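Local coordinates for protein peptidoglycan D,D-transpeptidase FtsI (Yersinia pestis, PDB 6SYN) that probably cross-links peptidoglycan strands as the D,D-transpeptidase of septal cell-wall synthesis, and is the target of beta-lactam antibiotics such as the penicillin bound here, at residues M257-A262 with R410-M415; L274-Y279 with I286-R291; Y279-H284 with L312-P317; A293-S296 with Q302-S305. All blocks are in the same frame, centred on the assembly; numbering follows the deposited sequence.

Contact 1 (M257-A262 with R410-M415); sequences MVVMTA and RTVVHM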
loop_
_atom_site.group_PDB
_atom_site.type_symbol
_atom_site.label_atom_id
_atom_site.label_comp_id
_atom_site.label_asym_id
_atom_site.label_seq_id
_atom_site.Cartn_x
_atom_site.Cartn_y
_atom_site.Cartn_z
ATOM N N MET A 257 6.919 3.987 -19.325
ATOM C CA MET A 257 5.833 4.563 -20.163
ATOM C C MET A 257 6.400 5.636 -21.104
ATOM O O MET A 257 5.830 5.811 -22.193
ATOM C CB MET A 257 4.714 5.161 -19.308
ATOM C CG MET A 257 4.049 4.147 -18.405
ATOM S SD MET A 257 2.679 4.866 -17.473
ATOM C CE MET A 257 3.557 5.714 -16.160
ATOM N N VAL A 258 7.480 6.318 -20.723
ATOM C CA VAL A 258 8.139 7.319 -21.616
ATOM C C VAL A 258 8.742 6.574 -22.811
ATOM O O VAL A 258 8.549 7.024 -23.958
ATOM C CB VAL A 258 9.212 8.156 -20.898
ATOM C CG1 VAL A 258 9.863 9.144 -21.857
ATOM C CG2 VAL A 258 8.662 8.876 -19.676
ATOM N N VAL A 259 9.448 5.476 -22.535
ATOM C CA VAL A 259 10.094 4.608 -23.563
ATOM C C VAL A 259 9.003 4.076 -24.497
ATOM O O VAL A 259 9.221 4.097 -25.716
ATOM C CB VAL A 259 10.913 3.479 -22.911
ATOM C CG1 VAL A 259 11.351 2.427 -23.918
ATOM C CG2 VAL A 259 12.118 4.039 -22.175
ATOM N N MET A 260 7.866 3.648 -23.948
ATOM C CA MET A 260 6.726 3.102 -24.731
ATOM C C MET A 260 6.212 4.171 -25.704
ATOM O O MET A 260 6.111 3.874 -26.907
ATOM C CB MET A 260 5.593 2.633 -23.809
ATOM C CG MET A 260 5.886 1.298 -23.138
ATOM S SD MET A 260 4.764 0.909 -21.772
ATOM C CE MET A 260 5.505 -0.603 -21.164
ATOM N N THR A 261 5.923 5.373 -25.209
ATOM C CA THR A 261 5.393 6.501 -26.019
ATOM C C THR A 261 6.357 6.792 -27.177
ATOM O O THR A 261 5.891 6.871 -28.323
ATOM C CB THR A 261 5.150 7.740 -25.146
ATOM O OG1 THR A 261 4.389 7.328 -24.011
ATOM C CG2 THR A 261 4.406 8.841 -25.868
ATOM N N ALA A 262 7.650 6.941 -26.878
ATOM C CA ALA A 262 8.708 7.339 -27.836
ATOM C C ALA A 262 8.840 6.290 -28.947
ATOM O O ALA A 262 9.038 6.687 -30.108
ATOM C CB ALA A 262 10.012 7.547 -27.106
ATOM N N ARG A 410 5.927 -5.615 -24.628
ATOM C CA ARG A 410 6.755 -6.815 -24.324
ATOM C C ARG A 410 8.229 -6.456 -24.517
ATOM O O ARG A 410 9.044 -6.852 -23.658
ATOM C CB ARG A 410 6.335 -8.006 -25.192
ATOM C CG ARG A 410 7.167 -9.263 -24.972
ATOM C CD ARG A 410 6.537 -10.531 -25.526
ATOM N NE ARG A 410 5.551 -11.079 -24.595
ATOM C CZ ARG A 410 4.267 -11.330 -24.865
ATOM N NH1 ARG A 410 3.767 -11.109 -26.073
ATOM N NH2 ARG A 410 3.483 -11.815 -23.914
ATOM N N THR A 411 8.541 -5.710 -25.582
ATOM C CA THR A 411 9.894 -5.168 -25.880
ATOM C C THR A 411 10.377 -4.325 -24.696
ATOM O O THR A 411 11.553 -4.471 -24.322
ATOM C CB THR A 411 9.909 -4.367 -27.190
ATOM O OG1 THR A 411 9.870 -5.296 -28.274
ATOM C CG2 THR A 411 11.136 -3.499 -27.352
ATOM N N VAL A 412 9.513 -3.474 -24.136
ATOM C CA VAL A 412 9.870 -2.564 -23.005
ATOM C C VAL A 412 9.935 -3.375 -21.707
ATOM O O VAL A 412 10.825 -3.091 -20.883
ATOM C CB VAL A 412 8.902 -1.372 -22.890
ATOM C CG1 VAL A 412 9.182 -0.529 -21.655
ATOM C CG2 VAL A 412 8.951 -0.508 -24.139
ATOM N N VAL A 413 9.041 -4.347 -21.523
ATOM C CA VAL A 413 9.147 -5.295 -20.379
ATOM C C VAL A 413 10.514 -5.983 -20.488
ATOM O O VAL A 413 11.229 -6.021 -19.468
ATOM C CB VAL A 413 7.975 -6.296 -20.319
ATOM C CG1 VAL A 413 8.200 -7.363 -19.260
ATOM C CG2 VAL A 413 6.647 -5.595 -20.061
ATOM N N HIS A 414 10.901 -6.459 -21.679
ATOM C CA HIS A 414 12.212 -7.134 -21.888
ATOM C C HIS A 414 13.353 -6.169 -21.536
ATOM O O HIS A 414 14.308 -6.626 -20.885
ATOM C CB HIS A 414 12.375 -7.722 -23.298
ATOM C CG HIS A 414 13.712 -8.364 -23.473
ATOM N ND1 HIS A 414 14.784 -7.702 -24.044
ATOM C CD2 HIS A 414 14.183 -9.572 -23.088
ATOM C CE1 HIS A 414 15.846 -8.485 -24.033
ATOM N NE2 HIS A 414 15.505 -9.635 -23.452
ATOM N N MET A 415 13.253 -4.893 -21.938
ATOM C CA MET A 415 14.206 -3.809 -21.555
ATOM C C MET A 415 14.305 -3.701 -20.026
ATOM O O MET A 415 15.423 -3.477 -19.516
ATOM C CB MET A 415 13.770 -2.449 -22.106
ATOM C CG MET A 415 14.188 -2.211 -23.539
ATOM S SD MET A 415 13.410 -0.725 -24.201
ATOM C CE MET A 415 13.901 -0.848 -25.921
#
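Val412 packs against two residues of the opposing helix, Val259 and Met260, and one methyl, CG2, meets both: it sits 3.8 Å from CG1 of Val259 and 3.7 Å from CG of Met260. The two valines slide past one another in opposite directions, whereas the methionine runs obliquely across Val412. Beyond CG the Met260 chain stays extended (chi2 167°, chi3 -175°), which carries its methyl onto the other branch of the valine, CE lying 3.7 Å from Val412 CG1. Met260 therefore touches both branches of Val412, although its CB does not point directly at the opposing helix. One turn further along, Met415 slants across Val259 and brings SD to 3.8 Å from Val259 CG1, so Val259 CG1 touches both Val412 CG2 and the Met415 sulfur.

The short helical segments are 10.0 Å apart at closest approach, their N-to-C directions 140° apart, and Met260 and Val412 have the nearest CA atoms. Val297 and Leu301 of helix 297-303 add to the packing on Val259, while Ile380 of helix 370-381 touches Met260. All four residues that meet across the interface are buried. With aliphatic carbon and thioether sulfur as the touching groups, helices 255-264 and 406-416 are joined here by shape fit and the hydrophobic effect rather than by directional polar bonds.

Contact 2 (L274-Y279 with I286-R291); sequences LNTLPY and IKDVAR. With CB9 ((2R,4S)-2-[(1R)-1-{[(2S)-2-carboxy-2-phenylacetyl]amino}-2-oxoethyl]-5,5-dimethyl-1,3-thiazolidine-4-carboxylic acid), chain D.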
loop_
_atom_site.group_PDB
_atom_site.type_symbol
_atom_site.label_atom_id
_atom_site.label_comp_id
_atom_site.label_asym_id
_atom_site.label_seq_id
_atom_site.Cartn_x
_atom_site.Cartn_y
_atom_site.Cartn_z
ATOM N N LEU A 274 21.223 7.496 -27.553
ATOM C CA LEU A 274 21.055 8.951 -27.281
ATOM C C LEU A 274 22.271 9.483 -26.517
ATOM O O LEU A 274 22.777 8.768 -25.626
ATOM C CB LEU A 274 19.766 9.170 -26.476
ATOM C CG LEU A 274 18.500 9.393 -27.304
ATOM C CD1 LEU A 274 18.227 8.213 -28.216
ATOM C CD2 LEU A 274 17.296 9.651 -26.414
ATOM N N ASN A 275 22.719 10.692 -26.868
ATOM C CA ASN A 275 23.682 11.502 -26.076
ATOM C C ASN A 275 23.043 11.780 -24.709
ATOM O O ASN A 275 21.961 12.400 -24.688
ATOM C CB ASN A 275 24.060 12.791 -26.816
ATOM C CG ASN A 275 25.043 13.656 -26.056
ATOM O OD1 ASN A 275 24.746 14.138 -24.964
ATOM N ND2 ASN A 275 26.218 13.867 -26.629
ATOM N N THR A 276 23.673 11.329 -23.618
ATOM C CA THR A 276 23.127 11.413 -22.233
ATOM C C THR A 276 23.992 12.352 -21.383
ATOM O O THR A 276 23.882 12.292 -20.144
ATOM C CB THR A 276 22.966 10.011 -21.635
ATOM O OG1 THR A 276 24.124 9.247 -21.974
ATOM C CG2 THR A 276 21.722 9.310 -22.138
ATOM N N LEU A 277 24.776 13.226 -22.023
ATOM C CA LEU A 277 25.615 14.249 -21.341
ATOM C C LEU A 277 24.714 15.326 -20.740
ATOM O O LEU A 277 23.591 15.526 -21.199
ATOM C CB LEU A 277 26.606 14.847 -22.343
ATOM C CG LEU A 277 27.690 13.888 -22.827
ATOM C CD1 LEU A 277 28.399 14.441 -24.054
ATOM C CD2 LEU A 277 28.689 13.591 -21.717
ATOM N N PRO A 278 25.176 16.055 -19.696
ATOM C CA PRO A 278 24.393 17.144 -19.113
ATOM C C PRO A 278 24.076 18.204 -20.174
ATOM O O PRO A 278 24.947 18.482 -20.973
ATOM C CB PRO A 278 25.312 17.730 -18.035
ATOM C CG PRO A 278 26.271 16.602 -17.715
ATOM C CD PRO A 278 26.476 15.881 -19.030
ATOM N N TYR A 279 22.846 18.726 -20.180
ATOM C CA TYR A 279 22.408 19.822 -21.085
ATOM C C TYR A 279 21.395 20.706 -20.354
ATOM O O TYR A 279 21.015 20.379 -19.203
ATOM C CB TYR A 279 21.878 19.265 -22.407
ATOM C CG TYR A 279 20.465 18.736 -22.397
ATOM C CD1 TYR A 279 20.099 17.667 -21.595
ATOM C CD2 TYR A 279 19.497 19.276 -23.232
ATOM C CE1 TYR A 279 18.807 17.164 -21.606
ATOM C CE2 TYR A 279 18.201 18.787 -23.253
ATOM C CZ TYR A 279 17.853 17.725 -22.438
ATOM O OH TYR A 279 16.578 17.233 -22.459
ATOM N N ILE A 286 19.635 19.482 -16.745
ATOM C CA ILE A 286 19.294 18.035 -16.619
ATOM C C ILE A 286 20.622 17.276 -16.649
ATOM O O ILE A 286 21.267 17.278 -17.711
ATOM C CB ILE A 286 18.345 17.533 -17.728
ATOM C CG1 ILE A 286 17.230 18.524 -18.075
ATOM C CG2 ILE A 286 17.786 16.166 -17.358
ATOM C CD1 ILE A 286 16.216 18.724 -16.982
ATOM N N LYS A 287 21.038 16.693 -15.522
ATOM C CA LYS A 287 22.215 15.785 -15.478
ATOM C C LYS A 287 21.813 14.471 -14.806
ATOM O O LYS A 287 20.823 14.449 -14.039
ATOM C CB LYS A 287 23.421 16.452 -14.806
ATOM C CG LYS A 287 23.284 16.766 -13.322
ATOM C CD LYS A 287 24.624 16.796 -12.610
ATOM C CE LYS A 287 24.527 17.183 -11.150
ATOM N NZ LYS A 287 25.840 17.067 -10.472
ATOM N N ASP A 288 22.560 13.417 -15.121
ATOM C CA ASP A 288 22.342 12.047 -14.602
ATOM C C ASP A 288 23.257 11.828 -13.395
ATOM O O ASP A 288 24.314 12.488 -13.310
ATOM C CB ASP A 288 22.573 11.014 -15.705
ATOM C CG ASP A 288 21.425 10.905 -16.692
ATOM O OD1 ASP A 288 20.324 11.377 -16.365
ATOM O OD2 ASP A 288 21.642 10.341 -17.777
ATOM N N VAL A 289 22.836 10.944 -12.490
ATOM C CA VAL A 289 23.628 10.488 -11.311
ATOM C C VAL A 289 24.807 9.654 -11.826
ATOM O O VAL A 289 25.970 10.056 -11.601
ATOM C CB VAL A 289 22.729 9.711 -10.331
ATOM C CG1 VAL A 289 23.510 8.822 -9.375
ATOM C CG2 VAL A 289 21.837 10.671 -9.565
ATOM N N ALA A 290 24.505 8.554 -12.515
ATOM C CA ALA A 290 25.495 7.709 -13.216
ATOM C C ALA A 290 25.855 8.406 -14.531
ATOM O O ALA A 290 25.036 8.370 -15.469
ATOM C CB ALA A 290 24.943 6.319 -13.421
ATOM N N ARG A 291 27.021 9.057 -14.559
ATOM C CA ARG A 291 27.533 9.857 -15.704
ATOM C C ARG A 291 27.861 8.895 -16.858
ATOM O O ARG A 291 28.708 7.994 -16.667
ATOM C CB ARG A 291 28.701 10.728 -15.212
ATOM C CG ARG A 291 29.775 11.050 -16.243
ATOM C CD ARG A 291 29.464 12.274 -17.079
ATOM N NE ARG A 291 30.502 12.481 -18.080
ATOM C CZ ARG A 291 30.876 13.659 -18.575
ATOM N NH1 ARG A 291 31.836 13.711 -19.483
ATOM N NH2 ARG A 291 30.308 14.783 -18.163
HETATM C C CB9 D . 14.423 8.748 -10.626
HETATM N N CB9 D . 16.098 10.307 -9.594
HETATM O O CB9 D . 13.870 8.505 -9.581
HETATM C CA CB9 D . 15.745 9.495 -10.761
HETATM C CB CB9 D . 16.867 8.513 -11.207
HETATM C CAA CB9 D . 19.528 6.490 -9.762
HETATM C CAB CB9 D . 18.839 8.020 -7.915
HETATM O OAD CB9 D . 17.213 5.166 -7.841
HETATM O OAE CB9 D . 16.951 14.711 -8.133
HETATM O OAF CB9 D . 15.589 12.215 -10.652
HETATM O OAG CB9 D . 16.394 4.739 -9.801
HETATM O OAH CB9 D . 15.118 13.635 -8.208
HETATM C CAJ CB9 D . 19.401 10.881 -5.532
HETATM C CAK CB9 D . 20.003 11.204 -6.726
HETATM C CAL CB9 D . 18.047 11.062 -5.378
HETATM C CAM CB9 D . 19.246 11.706 -7.773
HETATM C CAN CB9 D . 17.282 11.561 -6.426
HETATM N NAP CB9 D . 16.648 7.126 -10.775
HETATM S SAQ CB9 D . 18.482 8.933 -10.477
HETATM C CAR CB9 D . 16.864 5.485 -8.964
HETATM C CAS CB9 D . 16.314 13.709 -8.326
HETATM C CAT CB9 D . 16.180 11.634 -9.742
HETATM C CAU CB9 D . 17.871 11.860 -7.651
HETATM C CAX CB9 D . 17.025 6.961 -9.366
HETATM C CAY CB9 D . 17.084 12.464 -8.807
HETATM C CAZ CB9 D . 18.492 7.502 -9.300
#
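Arg291 lays its guanidinium against a leucine methyl: CD2 of Leu277 stands 3.8 Å above the plane of the group, over its centre and closest to CZ. The bend at chi2 (86°) turns the arginine chain back toward 274-279, where NH2 also comes to 4.1 Å from Pro278 CD. Here the charged group packs by its flat surface on aliphatic carbon.

Further along, Pro278 CB meets CB of Lys287 at 4.0 Å, and the proline CA-H points at Ile286 O. That same carbonyl receives the N-H of Tyr279 at an angle of 161°, and Ile286 N returns a bond of 3.0 Å to Tyr279 O. The pair is thus an antiparallel hydrogen-bonded one, with both side chains on the same face. Tyr279 and Ile286 point the same way, and ring atom CE1 rests 3.9 Å from Ile286 CB.

Asp288 brings OD2 near Thr276 CB, but its carboxylate is held by polar partners on the other side of the pocket loop, Ser305 and the backbone N of Val307. At the N-terminal side of the proline, Asn275 OD1 accepts from Leu277 N, an Asx turn. Beyond Asp288 the chain reaches the ligand, with Val289 CG2 3.3 Å from CAM of the CB9 phenyl ring. The arrangement is that of a beta-hairpin base leading into a loop at the rim of the penicillin-binding pocket.

Contact 3 (Y279-H284 with L312-P317); sequences YFVNGH and LALAMP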
loop_
_atom_site.group_PDB
_atom_site.type_symbol
_atom_site.label_atom_id
_atom_site.label_comp_id
_atom_site.label_asym_id
_atom_site.label_seq_id
_atom_site.Cartn_x
_atom_site.Cartn_y
_atom_site.Cartn_z
ATOM N N TYR A 279 22.846 18.726 -20.180
ATOM C CA TYR A 279 22.408 19.822 -21.085
ATOM C C TYR A 279 21.395 20.706 -20.354
ATOM O O TYR A 279 21.015 20.379 -19.203
ATOM C CB TYR A 279 21.878 19.265 -22.407
ATOM C CG TYR A 279 20.465 18.736 -22.397
ATOM C CD1 TYR A 279 20.099 17.667 -21.595
ATOM C CD2 TYR A 279 19.497 19.276 -23.232
ATOM C CE1 TYR A 279 18.807 17.164 -21.606
ATOM C CE2 TYR A 279 18.201 18.787 -23.253
ATOM C CZ TYR A 279 17.853 17.725 -22.438
ATOM O OH TYR A 279 16.578 17.233 -22.459
ATOM N N PHE A 280 21.005 21.813 -20.994
ATOM C CA PHE A 280 20.127 22.850 -20.397
ATOM C C PHE A 280 18.753 22.807 -21.070
ATOM O O PHE A 280 18.644 22.580 -22.295
ATOM C CB PHE A 280 20.781 24.234 -20.450
ATOM C CG PHE A 280 21.842 24.461 -19.399
ATOM C CD1 PHE A 280 21.504 24.587 -18.062
ATOM C CD2 PHE A 280 23.184 24.552 -19.747
ATOM C CE1 PHE A 280 22.480 24.796 -17.097
ATOM C CE2 PHE A 280 24.159 24.761 -18.782
ATOM C CZ PHE A 280 23.807 24.881 -17.458
ATOM N N VAL A 281 17.738 22.989 -20.225
ATOM C CA VAL A 281 16.288 23.076 -20.550
ATOM C C VAL A 281 15.751 24.285 -19.768
ATOM O O VAL A 281 15.683 24.202 -18.520
ATOM C CB VAL A 281 15.592 21.747 -20.188
ATOM C CG1 VAL A 281 14.083 21.788 -20.386
ATOM C CG2 VAL A 281 16.198 20.585 -20.960
ATOM N N ASN A 282 15.488 25.398 -20.463
ATOM C CA ASN A 282 15.014 26.685 -19.877
ATOM C C ASN A 282 16.025 27.221 -18.852
ATOM O O ASN A 282 15.586 27.919 -17.903
ATOM C CB ASN A 282 13.650 26.554 -19.183
ATOM C CG ASN A 282 12.496 26.171 -20.091
ATOM O OD1 ASN A 282 11.481 25.667 -19.611
ATOM N ND2 ASN A 282 12.619 26.429 -21.384
ATOM N N GLY A 283 17.317 26.907 -19.008
ATOM C CA GLY A 283 18.394 27.387 -18.118
ATOM C C GLY A 283 18.547 26.558 -16.850
ATOM O O GLY A 283 19.362 26.962 -15.994
ATOM N N HIS A 284 17.792 25.458 -16.719
ATOM C CA HIS A 284 17.960 24.410 -15.670
ATOM C C HIS A 284 18.760 23.237 -16.261
ATOM O O HIS A 284 18.444 22.817 -17.397
ATOM C CB HIS A 284 16.598 23.936 -15.132
ATOM C CG HIS A 284 15.786 24.993 -14.453
ATOM N ND1 HIS A 284 14.566 25.421 -14.953
ATOM C CD2 HIS A 284 15.999 25.697 -13.319
ATOM C CE1 HIS A 284 14.069 26.343 -14.159
ATOM N NE2 HIS A 284 14.930 26.533 -13.150
ATOM N N LEU A 312 13.582 12.218 -24.828
ATOM C CA LEU A 312 12.470 11.444 -25.455
ATOM C C LEU A 312 11.159 12.233 -25.336
ATOM O O LEU A 312 10.449 12.356 -26.350
ATOM C CB LEU A 312 12.353 10.063 -24.797
ATOM C CG LEU A 312 13.530 9.107 -25.012
ATOM C CD1 LEU A 312 13.270 7.768 -24.331
ATOM C CD2 LEU A 312 13.825 8.903 -26.493
ATOM N N ALA A 313 10.857 12.745 -24.141
ATOM C CA ALA A 313 9.719 13.655 -23.866
ATOM C C ALA A 313 9.723 14.828 -24.853
ATOM O O ALA A 313 8.670 15.067 -25.471
ATOM C CB ALA A 313 9.791 14.156 -22.449
ATOM N N LEU A 314 10.858 15.526 -24.988
ATOM C CA LEU A 314 10.956 16.831 -25.702
ATOM C C LEU A 314 11.053 16.627 -27.222
ATOM O O LEU A 314 10.928 17.632 -27.944
ATOM C CB LEU A 314 12.151 17.629 -25.161
ATOM C CG LEU A 314 11.928 18.302 -23.805
ATOM C CD1 LEU A 314 13.246 18.728 -23.174
ATOM C CD2 LEU A 314 10.999 19.499 -23.929
ATOM N N ALA A 315 11.236 15.391 -27.707
ATOM C CA ALA A 315 11.098 15.050 -29.145
ATOM C C ALA A 315 9.628 14.726 -29.453
ATOM O O ALA A 315 9.353 14.204 -30.553
ATOM C CB ALA A 315 12.016 13.910 -29.522
ATOM N N MET A 316 8.713 15.030 -28.524
ATOM C CA MET A 316 7.257 14.772 -28.681
ATOM C C MET A 316 6.457 15.936 -28.107
ATOM O O MET A 316 6.973 16.695 -27.291
ATOM C CB MET A 316 6.855 13.479 -27.964
ATOM C CG MET A 316 7.562 12.255 -28.508
ATOM S SD MET A 316 6.923 10.698 -27.839
ATOM C CE MET A 316 7.603 10.752 -26.183
ATOM N N PRO A 317 5.179 16.112 -28.524
ATOM C CA PRO A 317 4.282 17.081 -27.902
ATOM C C PRO A 317 4.020 16.720 -26.433
ATOM O O PRO A 317 3.960 15.538 -26.123
ATOM C CB PRO A 317 2.964 16.980 -28.685
ATOM C CG PRO A 317 3.309 16.220 -29.946
ATOM C CD PRO A 317 4.518 15.372 -29.609
#
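Strand 279-281 passes the last turn of helix 306-314 at a distance, with Val281 and Leu314 the nearest pair at 9.7 Å between CA atoms. The strand ends in a type I' turn from Val281 to His284, closed by backbone bonds in both directions between those two residues: Val281 N to His284 O and His284 N to Val281 O. Asn282 and Gly283 occupy the corners, both with positive phi.

The separation of the backbones is bridged by one leucine branch. CD1 of Leu314 meets Val281 CG2 tip to tip at 4.1 Å and lies 3.7 Å from Tyr279 OH, the tyrosine slanting across it. With chi1 at 80°, the tyrosine ring leans toward the helix, and its hydroxyl is held there by a hydrogen bond with Ser310, one turn earlier on the same helix; Lys311 makes a cation-pi contact with the ring. Val281 is buried, with Ile286 of the partner strand and Asp354 of helix 354-360 also against its side chain, and Arg357 of that helix touches Leu314. Such a tight two-residue connection, with both corners in the left-handed region, is the classic type I' beta-hairpin, here packed against helix 306-314 in the transpeptidase domain.

Contact 4 (A293-S296 with Q302-S305); sequences AELS and QKSS. With CB9 ((2R,4S)-2-[(1R)-1-{[(2S)-2-carboxy-2-phenylacetyl]amino}-2-oxoethyl]-5,5-dimethyl-1,3-thiazolidine-4-carboxylic acid), chain D.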
loop_
_atom_site.group_PDB
_atom_site.type_symbol
_atom_site.label_atom_id
_atom_site.label_comp_id
_atom_site.label_asym_id
_atom_site.label_seq_id
_atom_site.Cartn_x
_atom_site.Cartn_y
_atom_site.Cartn_z
ATOM N N ALA A 293 28.185 9.081 -21.372
ATOM C CA ALA A 293 28.312 9.939 -22.572
ATOM C C ALA A 293 27.156 9.634 -23.524
ATOM O O ALA A 293 26.487 10.582 -23.966
ATOM C CB ALA A 293 29.654 9.713 -23.228
ATOM N N GLU A 294 26.950 8.346 -23.805
ATOM C CA GLU A 294 25.875 7.803 -24.678
ATOM C C GLU A 294 25.054 6.823 -23.837
ATOM O O GLU A 294 25.517 6.476 -22.739
ATOM C CB GLU A 294 26.446 7.060 -25.895
ATOM C CG GLU A 294 27.808 7.555 -26.368
ATOM C CD GLU A 294 29.017 7.039 -25.597
ATOM O OE1 GLU A 294 28.874 6.041 -24.855
ATOM O OE2 GLU A 294 30.109 7.638 -25.736
ATOM N N LEU A 295 23.905 6.371 -24.341
ATOM C CA LEU A 295 23.110 5.288 -23.702
ATOM C C LEU A 295 22.041 4.807 -24.690
ATOM O O LEU A 295 21.297 5.663 -25.200
ATOM C CB LEU A 295 22.489 5.846 -22.414
ATOM C CG LEU A 295 22.541 4.971 -21.157
ATOM C CD1 LEU A 295 23.842 4.188 -21.028
ATOM C CD2 LEU A 295 22.331 5.828 -19.916
ATOM N N SER A 296 21.977 3.498 -24.960
ATOM C CA SER A 296 20.868 2.853 -25.713
ATOM C C SER A 296 19.553 3.089 -24.960
ATOM O O SER A 296 19.613 3.531 -23.791
ATOM C CB SER A 296 21.108 1.382 -25.938
ATOM O OG SER A 296 20.936 0.646 -24.733
ATOM N N GLN A 302 17.912 1.001 -17.714
ATOM C CA GLN A 302 18.939 0.207 -16.977
ATOM C C GLN A 302 19.709 1.099 -15.996
ATOM O O GLN A 302 19.919 0.665 -14.850
ATOM C CB GLN A 302 19.921 -0.415 -17.978
ATOM C CG GLN A 302 21.030 -1.251 -17.353
ATOM C CD GLN A 302 22.229 -1.387 -18.261
ATOM O OE1 GLN A 302 22.652 -0.445 -18.918
ATOM N NE2 GLN A 302 22.806 -2.573 -18.295
ATOM N N LYS A 303 20.141 2.274 -16.466
ATOM C CA LYS A 303 20.956 3.265 -15.710
ATOM C C LYS A 303 20.059 4.288 -15.007
ATOM O O LYS A 303 20.576 5.036 -14.146
ATOM C CB LYS A 303 21.907 4.001 -16.656
ATOM C CG LYS A 303 23.319 3.446 -16.691
ATOM C CD LYS A 303 23.341 1.946 -16.710
ATOM C CE LYS A 303 24.712 1.386 -17.000
ATOM N NZ LYS A 303 25.467 1.169 -15.745
ATOM N N SER A 304 18.775 4.313 -15.369
ATOM C CA SER A 304 17.798 5.367 -14.995
ATOM C C SER A 304 18.340 6.735 -15.433
ATOM O O SER A 304 18.693 7.555 -14.570
ATOM C CB SER A 304 17.468 5.314 -13.528
ATOM O OG SER A 304 16.135 5.758 -13.318
ATOM N N SER A 305 18.388 6.965 -16.746
ATOM C CA SER A 305 18.864 8.231 -17.365
ATOM C C SER A 305 17.736 9.270 -17.360
ATOM O O SER A 305 16.717 9.048 -18.038
ATOM C CB SER A 305 19.392 7.992 -18.757
ATOM O OG SER A 305 19.919 9.189 -19.314
HETATM C C CB9 D . 14.423 8.748 -10.626
HETATM N N CB9 D . 16.098 10.307 -9.594
HETATM O O CB9 D . 13.870 8.505 -9.581
HETATM C CA CB9 D . 15.745 9.495 -10.761
HETATM C CB CB9 D . 16.867 8.513 -11.207
HETATM C CAA CB9 D . 19.528 6.490 -9.762
HETATM C CAB CB9 D . 18.839 8.020 -7.915
HETATM O OAD CB9 D . 17.213 5.166 -7.841
HETATM O OAE CB9 D . 16.951 14.711 -8.133
HETATM O OAF CB9 D . 15.589 12.215 -10.652
HETATM O OAG CB9 D . 16.394 4.739 -9.801
HETATM O OAH CB9 D . 15.118 13.635 -8.208
HETATM C CAJ CB9 D . 19.401 10.881 -5.532
HETATM C CAK CB9 D . 20.003 11.204 -6.726
HETATM C CAL CB9 D . 18.047 11.062 -5.378
HETATM C CAM CB9 D . 19.246 11.706 -7.773
HETATM C CAN CB9 D . 17.282 11.561 -6.426
HETATM N NAP CB9 D . 16.648 7.126 -10.775
HETATM S SAQ CB9 D . 18.482 8.933 -10.477
HETATM C CAR CB9 D . 16.864 5.485 -8.964
HETATM C CAS CB9 D . 16.314 13.709 -8.326
HETATM C CAT CB9 D . 16.180 11.634 -9.742
HETATM C CAU CB9 D . 17.871 11.860 -7.651
HETATM C CAX CB9 D . 17.025 6.961 -9.366
HETATM C CAY CB9 D . 17.084 12.464 -8.807
HETATM C CAZ CB9 D . 18.492 7.502 -9.300
#
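In Leu295, chi1 of -136° and chi2 of 38° together bring CD2 toward 302-305. That one methyl makes the contact, 3.8 Å from CB of Lys303 and 3.8 Å from CB of Ser305. Lys303 crosses the leucine at about a right angle and offers only the base of its chain; bends at chi2 and chi4 lead the rest away, and NZ hydrogen-bonds to Tyr292 OH and Gly423 O.

Between the two residues touched by Leu295, Ser304 faces the other way. It is the first residue to leave helix 297-303, with positive phi, its side chain pointing away from Leu295 and toward the ligand. Its OG accepts a hydrogen bond of 2.9 Å from NAP of CB9, the thiazolidine nitrogen of the opened penicillin, and is also hydrogen-bonded to Lys255 NZ and Lys439 NZ. Ser304 with Asn306 fits the SxN motif of penicillin-binding proteins, and its companions Ser252 and Lys255 fit the SxxK motif; all four line the ligand pocket here.

Ser305, the middle residue of that SxN motif, turns back toward the strand. Its OG is placed opposite the backbone N (chi1 -176°) and hydrogen-bonds with Asp288 OD2, besides capping the next helix through Gly308 N. At the other end of helix 297-303, Ser296 OG does likewise for Gly299 N. Strand 294-296 itself pairs with 273-275 through backbone bonds between Leu295 and Leu274, and the Leu295 side chain also rests on Thr276.

All four contacts belong to the transpeptidase domain, on one side of the chain's centre. Contact 1 spans the longest stretch of sequence, and the other three fall between its segments. Contacts 2 and 3 interlock along the chain and share Tyr279; contact 4 follows contact 2. Contacts 2 and 4 lie closest, centres 8 Å apart, joined by the pairing of strands 273-275 and 294-296 and by Asp288 with Ser305. The centre of contact 3 is 12 Å from that of contact 2. Contact 1, centred 14 Å from contact 4, touches contact 3 where Met316 packs on Thr261 and Ala262, so the buried helix pair packs onto segment 312-317, while contacts 2 and 4 supply residues to the ligand pocket.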